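Local coordinates for protein bifunctional autolysin (Staphylococcus aureus subsp. aureus Mu50, PDB 6FXO) that hydrolyses bacterial peptidoglycan, this chain carrying the family 73 glycoside hydrolase module that probably cleaves the glycan strand as an N-acetylglucosaminidase, at residues 3-17 and 232-244. Numbering follows the deposited sequence.
Sequences ELIKYNQTGMTLNQV and GEVGKYFDIPQYK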
ATOM      1  N   GLU A   3     -11.280 -17.032   4.566  1.00 65.93           N
ATOM      2  CA  GLU A   3     -11.308 -15.776   3.846  1.00 60.47           C
ATOM      3  C   GLU A   3     -12.771 -15.308   3.814  1.00 47.64           C
ATOM      4  O   GLU A   3     -13.696 -16.086   3.638  1.00 43.62           O
ATOM      5  CB  GLU A   3     -10.957 -15.990   2.357  1.00 69.92           C
ATOM      6  CG  GLU A   3      -9.637 -16.629   1.968  1.00 91.43           C
ATOM      7  CD  GLU A   3      -9.056 -16.008   0.697  1.00 97.33           C
ATOM      8  OE1 GLU A   3      -8.088 -15.232   0.791  1.00 90.11           O
ATOM      9  OE2 GLU A   3      -9.597 -16.286  -0.400  1.00 97.15           O
ATOM     10  N   LEU A   4     -12.948 -14.033   3.974  1.00 36.31           N
ATOM     11  CA  LEU A   4     -14.217 -13.323   3.970  1.00 39.61           C
ATOM     12  C   LEU A   4     -14.105 -12.294   2.802  1.00 36.45           C
ATOM     13  O   LEU A   4     -13.369 -11.308   2.925  1.00 35.52           O
ATOM     14  CB  LEU A   4     -14.509 -12.576   5.297  1.00 35.05           C
ATOM     15  CG  LEU A   4     -15.748 -11.724   5.311  1.00 48.01           C
ATOM     16  CD1 LEU A   4     -16.970 -12.587   5.071  1.00 69.54           C
ATOM     17  CD2 LEU A   4     -15.872 -11.024   6.648  1.00 60.39           C
ATOM     18  N   ILE A   5     -14.808 -12.558   1.684  1.00 32.68           N
ATOM     19  CA  ILE A   5     -14.804 -11.680   0.502  1.00 30.63           C
ATOM     20  C   ILE A   5     -16.141 -11.007   0.164  1.00 31.92           C
ATOM     21  O   ILE A   5     -17.191 -11.628  -0.014  1.00 32.87           O
ATOM     22  CB  ILE A   5     -14.362 -12.475  -0.749  1.00 20.38           C
ATOM     23  CG1 ILE A   5     -13.084 -13.287  -0.368  1.00 16.96           C
ATOM     24  CG2 ILE A   5     -14.212 -11.497  -2.055  1.00 10.60           C
ATOM     25  CD1 ILE A   5     -12.390 -13.896  -1.634  1.00 29.55           C
ATOM     26  N   LYS A   6     -16.070  -9.731   0.040  1.00 33.92           N
ATOM     27  CA  LYS A   6     -17.220  -8.983  -0.281  1.00 39.20           C
ATOM     28  C   LYS A   6     -17.178  -8.669  -1.815  1.00 41.52           C
ATOM     29  O   LYS A   6     -16.116  -8.373  -2.358  1.00 42.70           O
ATOM     30  CB  LYS A   6     -17.163  -7.670   0.502  1.00 43.09           C
ATOM     31  CG  LYS A   6     -18.452  -6.894   0.407  1.00 65.48           C
ATOM     32  CD  LYS A   6     -18.130  -5.448   0.279  1.00 64.02           C
ATOM     33  CE  LYS A   6     -19.347  -4.611   0.064  1.00 73.13           C
ATOM     34  NZ  LYS A   6     -18.935  -3.210  -0.040  1.00 68.99           N
ATOM     35  N   TYR A   7     -18.307  -8.764  -2.483  1.00 43.18           N
ATOM     36  CA  TYR A   7     -18.400  -8.486  -3.939  1.00 50.77           C
ATOM     37  C   TYR A   7     -19.396  -7.325  -4.239  1.00 56.94           C
ATOM     38  O   TYR A   7     -20.592  -7.474  -4.002  1.00 65.41           O
ATOM     39  CB  TYR A   7     -18.848  -9.713  -4.743  1.00 39.24           C
ATOM     40  CG  TYR A   7     -17.923 -10.907  -4.660  1.00 42.93           C
ATOM     41  CD1 TYR A   7     -16.943 -11.122  -5.622  1.00 40.53           C
ATOM     42  CD2 TYR A   7     -18.043 -11.837  -3.635  1.00 37.04           C
ATOM     43  CE1 TYR A   7     -16.108 -12.232  -5.567  1.00 42.51           C
ATOM     44  CE2 TYR A   7     -17.221 -12.953  -3.576  1.00 39.71           C
ATOM     45  CZ  TYR A   7     -16.252 -13.143  -4.541  1.00 39.43           C
ATOM     46  OH  TYR A   7     -15.410 -14.219  -4.434  1.00 34.98           O
ATOM     47  N   ASN A   8     -18.891  -6.166  -4.746  1.00 67.72           N
ATOM     48  CA  ASN A   8     -19.718  -5.007  -5.071  1.00 97.51           C
ATOM     49  C   ASN A   8     -20.079  -5.020  -6.555  1.00112.10           C
ATOM     50  O   ASN A   8     -19.232  -4.749  -7.396  1.00112.29           O
ATOM     51  CB  ASN A   8     -18.996  -3.699  -4.653  1.00113.78           C
ATOM     52  CG  ASN A   8     -18.972  -2.570  -5.666  1.00131.53           C
ATOM     53  OD1 ASN A   8     -20.005  -1.930  -5.889  1.00142.74           O
ATOM     54  ND2 ASN A   8     -17.827  -2.212  -6.272  1.00138.53           N
ATOM     55  N   GLN A   9     -21.333  -5.350  -6.877  1.00118.60           N
ATOM     56  CA  GLN A   9     -21.754  -5.383  -8.267  1.00123.91           C
ATOM     57  C   GLN A   9     -22.184  -4.046  -8.799  1.00130.11           C
ATOM     58  O   GLN A   9     -23.308  -3.615  -8.550  1.00138.44           O
ATOM     59  CB  GLN A   9     -22.894  -6.402  -8.448  1.00128.13           C
ATOM     60  CG  GLN A   9     -22.430  -7.745  -8.988  1.00130.31           C
ATOM     61  CD  GLN A   9     -23.103  -8.889  -8.270  1.00128.79           C
ATOM     62  OE1 GLN A   9     -24.123  -9.424  -8.712  1.00135.05           O
ATOM     63  NE2 GLN A   9     -22.537  -9.264  -7.120  1.00121.24           N
ATOM     64  N   THR A  10     -21.290  -3.375  -9.530  1.00133.16           N
ATOM     65  CA  THR A  10     -21.645  -2.077 -10.078  1.00137.13           C
ATOM     66  C   THR A  10     -22.833  -2.235 -11.023  1.00144.53           C
ATOM     67  O   THR A  10     -23.661  -1.335 -11.154  1.00152.05           O
ATOM     68  CB  THR A  10     -20.437  -1.487 -10.826  1.00133.86           C
ATOM     69  OG1 THR A  10     -20.001  -2.429 -11.811  1.00128.16           O
ATOM     70  CG2 THR A  10     -19.286  -1.145  -9.893  1.00129.79           C
ATOM     71  N   GLY A  11     -22.904  -3.396 -11.678  1.00152.13           N
ATOM     72  CA  GLY A  11     -23.992  -3.676 -12.609  1.00159.29           C
ATOM     73  C   GLY A  11     -23.645  -3.075 -13.948  1.00161.03           C
ATOM     74  O   GLY A  11     -24.385  -3.169 -14.926  1.00164.60           O
ATOM     75  N   MET A  12     -22.465  -2.471 -13.960  1.00154.07           N
ATOM     76  CA  MET A  12     -21.836  -1.796 -15.074  1.00135.26           C
ATOM     77  C   MET A  12     -21.171  -2.778 -15.968  1.00126.85           C
ATOM     78  O   MET A  12     -21.516  -3.951 -16.002  1.00127.36           O
ATOM     79  CB  MET A  12     -20.728  -0.931 -14.534  1.00118.38           C
ATOM     80  CG  MET A  12     -21.050   0.474 -14.422  1.00105.92           C
ATOM     81  SD  MET A  12     -19.473   1.126 -13.888  1.00106.03           S
ATOM     82  CE  MET A  12     -19.871   2.709 -13.725  1.00114.14           C
ATOM     83  N   THR A  13     -20.182  -2.297 -16.688  1.00123.55           N
ATOM     84  CA  THR A  13     -19.505  -3.227 -17.566  1.00120.56           C
ATOM     85  C   THR A  13     -18.062  -2.842 -17.727  1.00106.41           C
ATOM     86  O   THR A  13     -17.714  -1.668 -17.699  1.00103.95           O
ATOM     87  CB  THR A  13     -20.249  -3.334 -18.902  1.00125.77           C
ATOM     88  OG1 THR A  13     -19.543  -4.240 -19.751  1.00131.59           O
ATOM     89  CG2 THR A  13     -20.410  -1.998 -19.581  1.00129.96           C
ATOM     90  N   LEU A  14     -17.220  -3.853 -17.890  1.00 95.47           N
ATOM     91  CA  LEU A  14     -15.797  -3.680 -18.065  1.00 88.36           C
ATOM     92  C   LEU A  14     -15.517  -2.900 -19.333  1.00 91.40           C
ATOM     93  O   LEU A  14     -14.530  -2.173 -19.397  1.00 92.84           O
ATOM     94  CB  LEU A  14     -15.165  -5.076 -18.148  1.00 83.01           C
ATOM     95  CG  LEU A  14     -13.669  -5.160 -18.409  1.00 89.52           C
ATOM     96  CD1 LEU A  14     -12.898  -4.675 -17.201  1.00 88.04           C
ATOM     97  CD2 LEU A  14     -13.302  -6.600 -18.701  1.00 84.40           C
ATOM     98  N   ASN A  15     -16.394  -3.047 -20.340  1.00 94.70           N
ATOM     99  CA  ASN A  15     -16.225  -2.348 -21.598  1.00 95.14           C
ATOM    100  C   ASN A  15     -16.346  -0.854 -21.398  1.00 85.00           C
ATOM    101  O   ASN A  15     -15.576  -0.080 -21.964  1.00 81.57           O
ATOM    102  CB  ASN A  15     -17.313  -2.818 -22.542  1.00107.32           C
ATOM    103  CG  ASN A  15     -16.976  -4.062 -23.311  1.00136.68           C
ATOM    104  OD1 ASN A  15     -16.363  -4.991 -22.770  1.00148.85           O
ATOM    105  ND2 ASN A  15     -17.445  -4.210 -24.541  1.00152.56           N
ATOM    106  N   GLN A  16     -17.316  -0.466 -20.567  1.00 72.92           N
ATOM    107  CA  GLN A  16     -17.626   0.918 -20.217  1.00 68.89           C
ATOM    108  C   GLN A  16     -16.559   1.478 -19.331  1.00 65.62           C
ATOM    109  O   GLN A  16     -16.011   2.544 -19.605  1.00 59.62           O
ATOM    110  CB  GLN A  16     -18.970   1.004 -19.445  1.00 66.68           C
ATOM    111  CG  GLN A  16     -19.856   2.247 -19.686  1.00 86.46           C
ATOM    112  CD  GLN A  16     -21.076   2.261 -18.768  1.00109.15           C
ATOM    113  OE1 GLN A  16     -21.919   1.362 -18.823  1.00121.13           O
ATOM    114  NE2 GLN A  16     -21.276   3.327 -17.951  1.00108.62           N
ATOM    115  N   VAL A  17     -16.239   0.737 -18.276  1.00 67.21           N
ATOM    116  CA  VAL A  17     -15.199   1.265 -17.376  1.00 71.47           C
ATOM    117  C   VAL A  17     -13.805   1.436 -17.957  1.00 64.52           C
ATOM    118  O   VAL A  17     -13.076   2.337 -17.552  1.00 64.02           O
ATOM    119  CB  VAL A  17     -15.176   0.519 -16.029  1.00 68.44           C
ATOM    120  CG1 VAL A  17     -16.436   0.828 -15.235  1.00 67.70           C
ATOM    121  CG2 VAL A  17     -15.028  -0.977 -16.246  1.00 61.82           C
ATOM    122  N   GLY A 232       4.340 -15.231   6.977  1.00 62.00           N
ATOM    123  CA  GLY A 232       3.746 -16.427   7.539  1.00 71.88           C
ATOM    124  C   GLY A 232       2.248 -16.431   7.614  1.00 68.73           C
ATOM    125  O   GLY A 232       1.652 -17.212   8.339  1.00 70.46           O
ATOM    126  N   GLU A 233       1.630 -15.546   6.900  1.00 59.95           N
ATOM    127  CA  GLU A 233       0.203 -15.457   6.872  1.00 47.72           C
ATOM    128  C   GLU A 233      -0.310 -15.230   5.484  1.00 44.57           C
ATOM    129  O   GLU A 233       0.448 -15.107   4.538  1.00 47.62           O
ATOM    130  CB  GLU A 233      -0.322 -14.338   7.792  1.00 56.02           C
ATOM    131  CG  GLU A 233      -1.735 -14.606   8.310  1.00 79.85           C
ATOM    132  CD  GLU A 233      -1.832 -14.861   9.805  1.00 94.98           C
ATOM    133  OE1 GLU A 233      -1.343 -15.900  10.263  1.00104.32           O
ATOM    134  OE2 GLU A 233      -2.454 -14.047  10.492  1.00 96.88           O
ATOM    135  N   VAL A 234      -1.626 -15.178   5.388  1.00 41.71           N
ATOM    136  CA  VAL A 234      -2.467 -14.969   4.209  1.00 46.54           C
ATOM    137  C   VAL A 234      -3.599 -13.929   4.555  1.00 45.21           C
ATOM    138  O   VAL A 234      -3.974 -13.792   5.721  1.00 38.19           O
ATOM    139  CB  VAL A 234      -3.099 -16.330   3.792  1.00 51.90           C
ATOM    140  CG1 VAL A 234      -4.027 -16.158   2.598  1.00 64.47           C
ATOM    141  CG2 VAL A 234      -2.023 -17.368   3.492  1.00 55.41           C
ATOM    142  N   GLY A 235      -4.106 -13.171   3.542  1.00 44.85           N
ATOM    143  CA  GLY A 235      -5.166 -12.193   3.794  1.00 33.66           C
ATOM    144  C   GLY A 235      -6.526 -12.789   4.087  1.00 28.28           C
ATOM    145  O   GLY A 235      -6.852 -13.871   3.623  1.00 33.82           O
ATOM    146  N   LYS A 236      -7.312 -12.086   4.806  1.00 33.92           N
ATOM    147  CA  LYS A 236      -8.650 -12.525   5.167  1.00 51.00           C
ATOM    148  C   LYS A 236      -9.807 -11.654   4.760  1.00 43.73           C
ATOM    149  O   LYS A 236     -10.920 -12.157   4.722  1.00 45.88           O
ATOM    150  CB  LYS A 236      -8.719 -12.706   6.699  1.00 56.68           C
ATOM    151  CG  LYS A 236      -8.177 -14.031   7.224  1.00 73.60           C
ATOM    152  CD  LYS A 236      -7.025 -13.800   8.205  1.00 99.20           C
ATOM    153  CE  LYS A 236      -6.564 -15.046   8.926  1.00103.42           C
ATOM    154  NZ  LYS A 236      -5.303 -14.817   9.700  1.00114.75           N
ATOM    155  N   TYR A 237      -9.567 -10.372   4.469  1.00 30.58           N
ATOM    156  CA  TYR A 237     -10.639  -9.474   4.078  1.00 33.62           C
ATOM    157  C   TYR A 237     -10.420  -8.932   2.724  1.00 30.37           C
ATOM    158  O   TYR A 237      -9.440  -8.176   2.463  1.00 22.57           O
ATOM    159  CB  TYR A 237     -10.881  -8.360   5.130  1.00 42.76           C
ATOM    160  CG  TYR A 237     -11.061  -8.879   6.542  1.00 56.29           C
ATOM    161  CD1 TYR A 237     -12.302  -9.311   6.997  1.00 64.29           C
ATOM    162  CD2 TYR A 237      -9.990  -8.945   7.419  1.00 63.30           C
ATOM    163  CE1 TYR A 237     -12.468  -9.802   8.284  1.00 75.92           C
ATOM    164  CE2 TYR A 237     -10.145  -9.432   8.712  1.00 86.72           C
ATOM    165  CZ  TYR A 237     -11.385  -9.860   9.141  1.00 95.75           C
ATOM    166  OH  TYR A 237     -11.542 -10.349  10.417  1.00 94.10           O
ATOM    167  N   PHE A 238     -11.343  -9.327   1.835  1.00 25.43           N
ATOM    168  CA  PHE A 238     -11.185  -8.846   0.457  1.00 24.65           C
ATOM    169  C   PHE A 238     -12.398  -8.142  -0.057  1.00 26.58           C
ATOM    170  O   PHE A 238     -13.486  -8.304   0.470  1.00 23.67           O
ATOM    171  CB  PHE A 238     -10.750 -10.051  -0.414  1.00 30.00           C
ATOM    172  CG  PHE A 238      -9.422 -10.694  -0.083  1.00 33.70           C
ATOM    173  CD1 PHE A 238      -9.316 -11.620   0.987  1.00 37.36           C
ATOM    174  CD2 PHE A 238      -8.301 -10.482  -0.858  1.00 36.94           C
ATOM    175  CE1 PHE A 238      -8.113 -12.290   1.243  1.00 29.17           C
ATOM    176  CE2 PHE A 238      -7.092 -11.163  -0.611  1.00 35.60           C
ATOM    177  CZ  PHE A 238      -7.005 -12.057   0.445  1.00 31.67           C
ATOM    178  N   ASP A 239     -12.219  -7.343  -1.155  1.00 29.43           N
ATOM    179  CA  ASP A 239     -13.332  -6.563  -1.742  1.00 31.73           C
ATOM    180  C   ASP A 239     -13.109  -6.452  -3.222  1.00 28.79           C
ATOM    181  O   ASP A 239     -12.239  -5.708  -3.639  1.00 24.58           O
ATOM    182  CB  ASP A 239     -13.251  -5.140  -1.143  1.00 35.02           C
ATOM    183  CG  ASP A 239     -14.446  -4.207  -1.281  1.00 43.39           C
ATOM    184  OD1 ASP A 239     -15.141  -4.274  -2.321  1.00 39.10           O
ATOM    185  OD2 ASP A 239     -14.607  -3.320  -0.412  1.00 36.88           O
ATOM    186  N   ILE A 240     -13.905  -7.180  -4.000  1.00 26.73           N
ATOM    187  CA  ILE A 240     -13.876  -7.256  -5.420  1.00 34.24           C
ATOM    188  C   ILE A 240     -15.027  -6.575  -6.201  1.00 38.70           C
ATOM    189  O   ILE A 240     -16.195  -6.931  -6.065  1.00 36.14           O
ATOM    190  CB  ILE A 240     -13.765  -8.777  -5.763  1.00 38.37           C
ATOM    191  CG1 ILE A 240     -12.598  -9.445  -4.969  1.00 41.47           C
ATOM    192  CG2 ILE A 240     -13.585  -9.004  -7.258  1.00 34.70           C
ATOM    193  CD1 ILE A 240     -12.556 -10.988  -5.092  1.00 35.18           C
ATOM    194  N   PRO A 241     -14.704  -5.530  -6.948  1.00 41.75           N
ATOM    195  CA  PRO A 241     -15.732  -4.840  -7.748  1.00 44.15           C
ATOM    196  C   PRO A 241     -16.294  -5.785  -8.804  1.00 48.88           C
ATOM    197  O   PRO A 241     -15.504  -6.572  -9.327  1.00 47.91           O
ATOM    198  CB  PRO A 241     -14.958  -3.708  -8.437  1.00 38.55           C
ATOM    199  CG  PRO A 241     -13.744  -3.482  -7.564  1.00 46.50           C
ATOM    200  CD  PRO A 241     -13.384  -4.863  -7.065  1.00 45.02           C
ATOM    201  N   GLN A 242     -17.589  -5.737  -9.165  1.00 60.70           N
ATOM    202  CA  GLN A 242     -17.994  -6.689 -10.195  1.00 77.46           C
ATOM    203  C   GLN A 242     -18.642  -5.936 -11.341  1.00 86.83           C
ATOM    204  O   GLN A 242     -19.379  -4.981 -11.108  1.00 89.15           O
ATOM    205  CB  GLN A 242     -18.978  -7.741  -9.658  1.00 87.77           C
ATOM    206  CG  GLN A 242     -18.399  -8.765  -8.687  1.00107.62           C
ATOM    207  CD  GLN A 242     -19.120 -10.092  -8.798  1.00124.62           C
ATOM    208  OE1 GLN A 242     -20.262 -10.246  -8.361  1.00135.03           O
ATOM    209  NE2 GLN A 242     -18.440 -11.107  -9.322  1.00134.96           N
ATOM    210  N   TYR A 243     -18.354  -6.359 -12.575  1.00 87.61           N
ATOM    211  CA  TYR A 243     -18.941  -5.698 -13.735  1.00 84.58           C
ATOM    212  C   TYR A 243     -19.738  -6.752 -14.490  1.00 98.11           C
ATOM    213  O   TYR A 243     -19.262  -7.881 -14.609  1.00109.83           O
ATOM    214  CB  TYR A 243     -17.835  -5.131 -14.667  1.00 70.58           C
ATOM    215  CG  TYR A 243     -16.757  -4.264 -14.028  1.00 47.43           C
ATOM    216  CD1 TYR A 243     -16.996  -2.937 -13.719  1.00 45.25           C
ATOM    217  CD2 TYR A 243     -15.492  -4.775 -13.769  1.00 49.02           C
ATOM    218  CE1 TYR A 243     -16.009  -2.135 -13.170  1.00 38.47           C
ATOM    219  CE2 TYR A 243     -14.485  -3.976 -13.220  1.00 30.36           C
ATOM    220  CZ  TYR A 243     -14.749  -2.666 -12.930  1.00 39.75           C
ATOM    221  OH  TYR A 243     -13.724  -1.913 -12.447  1.00 39.48           O
ATOM    222  N   LYS A 244     -20.927  -6.399 -15.011  1.00120.98           N
ATOM    223  CA  LYS A 244     -21.721  -7.395 -15.748  1.00149.37           C
ATOM    224  C   LYS A 244     -22.672  -6.798 -16.799  1.00163.60           C
ATOM    225  O   LYS A 244     -22.171  -6.074 -17.687  1.00168.63           O
ATOM    226  CB  LYS A 244     -22.490  -8.323 -14.772  1.00164.99           C
ATOM    227  CG  LYS A 244     -21.685  -9.548 -14.326  1.00180.45           C
ATOM    228  CD  LYS A 244     -22.515 -10.817 -14.097  1.00186.47           C
ATOM    229  CE  LYS A 244     -21.619 -11.950 -13.635  1.00185.57           C
ATOM    230  NZ  LYS A 244     -22.356 -13.223 -13.395  1.00186.01           N
ATOM    231  OXT LYS A 244     -23.894  -7.063 -16.736  1.00173.48           O
TER
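Ile5 sets CG2 opposite its backbone N (chi1 -47°), while Ile240 carries CD1 out on CG1, which stands opposite its carbonyl carbon and continues nearly extended; Ile5 CG2 thus comes to 3.5 Å from Ile240 CD1 on one face of a two-stranded parallel sheet. The sheet pairs strand 4-9 with strand 237-242, so the N-terminal and C-terminal ends of a lysozyme-clan chain whose regular structure is otherwise helical are joined side by side. Backbone bonds alternate across the pair from Leu4 N to Lys236 O down to Gln242 N and Asn8 O; Lys6 N gives the straightest, at 178° to Phe238 O. On the isoleucine face, the Tyr7 ring runs alongside Ile240, its CE1 3.8 Å from Ile240 CD1, while Ile5 CG2 lies over the rim of one ring face. On the other face Leu4 CD2 meets the edge of the Tyr237 ring, and Lys6 and Asp239 extend side by side. Lys6 NZ stays 4.3 Å from Asp239 OD2, too far for a salt bridge; Asp239 instead pairs with Lys197 and Arg66, which would probably stabilise its negative charge. Past the strands, the chain turns at Thr10 and enters helix 14-22, whose N-cap is Thr13. Val17 CG2 lies over one face of the Tyr243 ring in a CH-pi contact, 3.8 Å from the centroid, while Met12 CB approaches the ring edge; Tyr243 OH is hydrogen-bonded to the hydroxyl of Tyr196. Thr10 OG1, set between its own N and carbonyl carbon (chi1 55°), accepts from Met12 N in an ST turn and donates to Gln242 O at 2.7 Å. That carbonyl oxygen is gripped twice, for Thr10 N also reaches Gln242 O, in the carbonyl plane, at 3.0 Å.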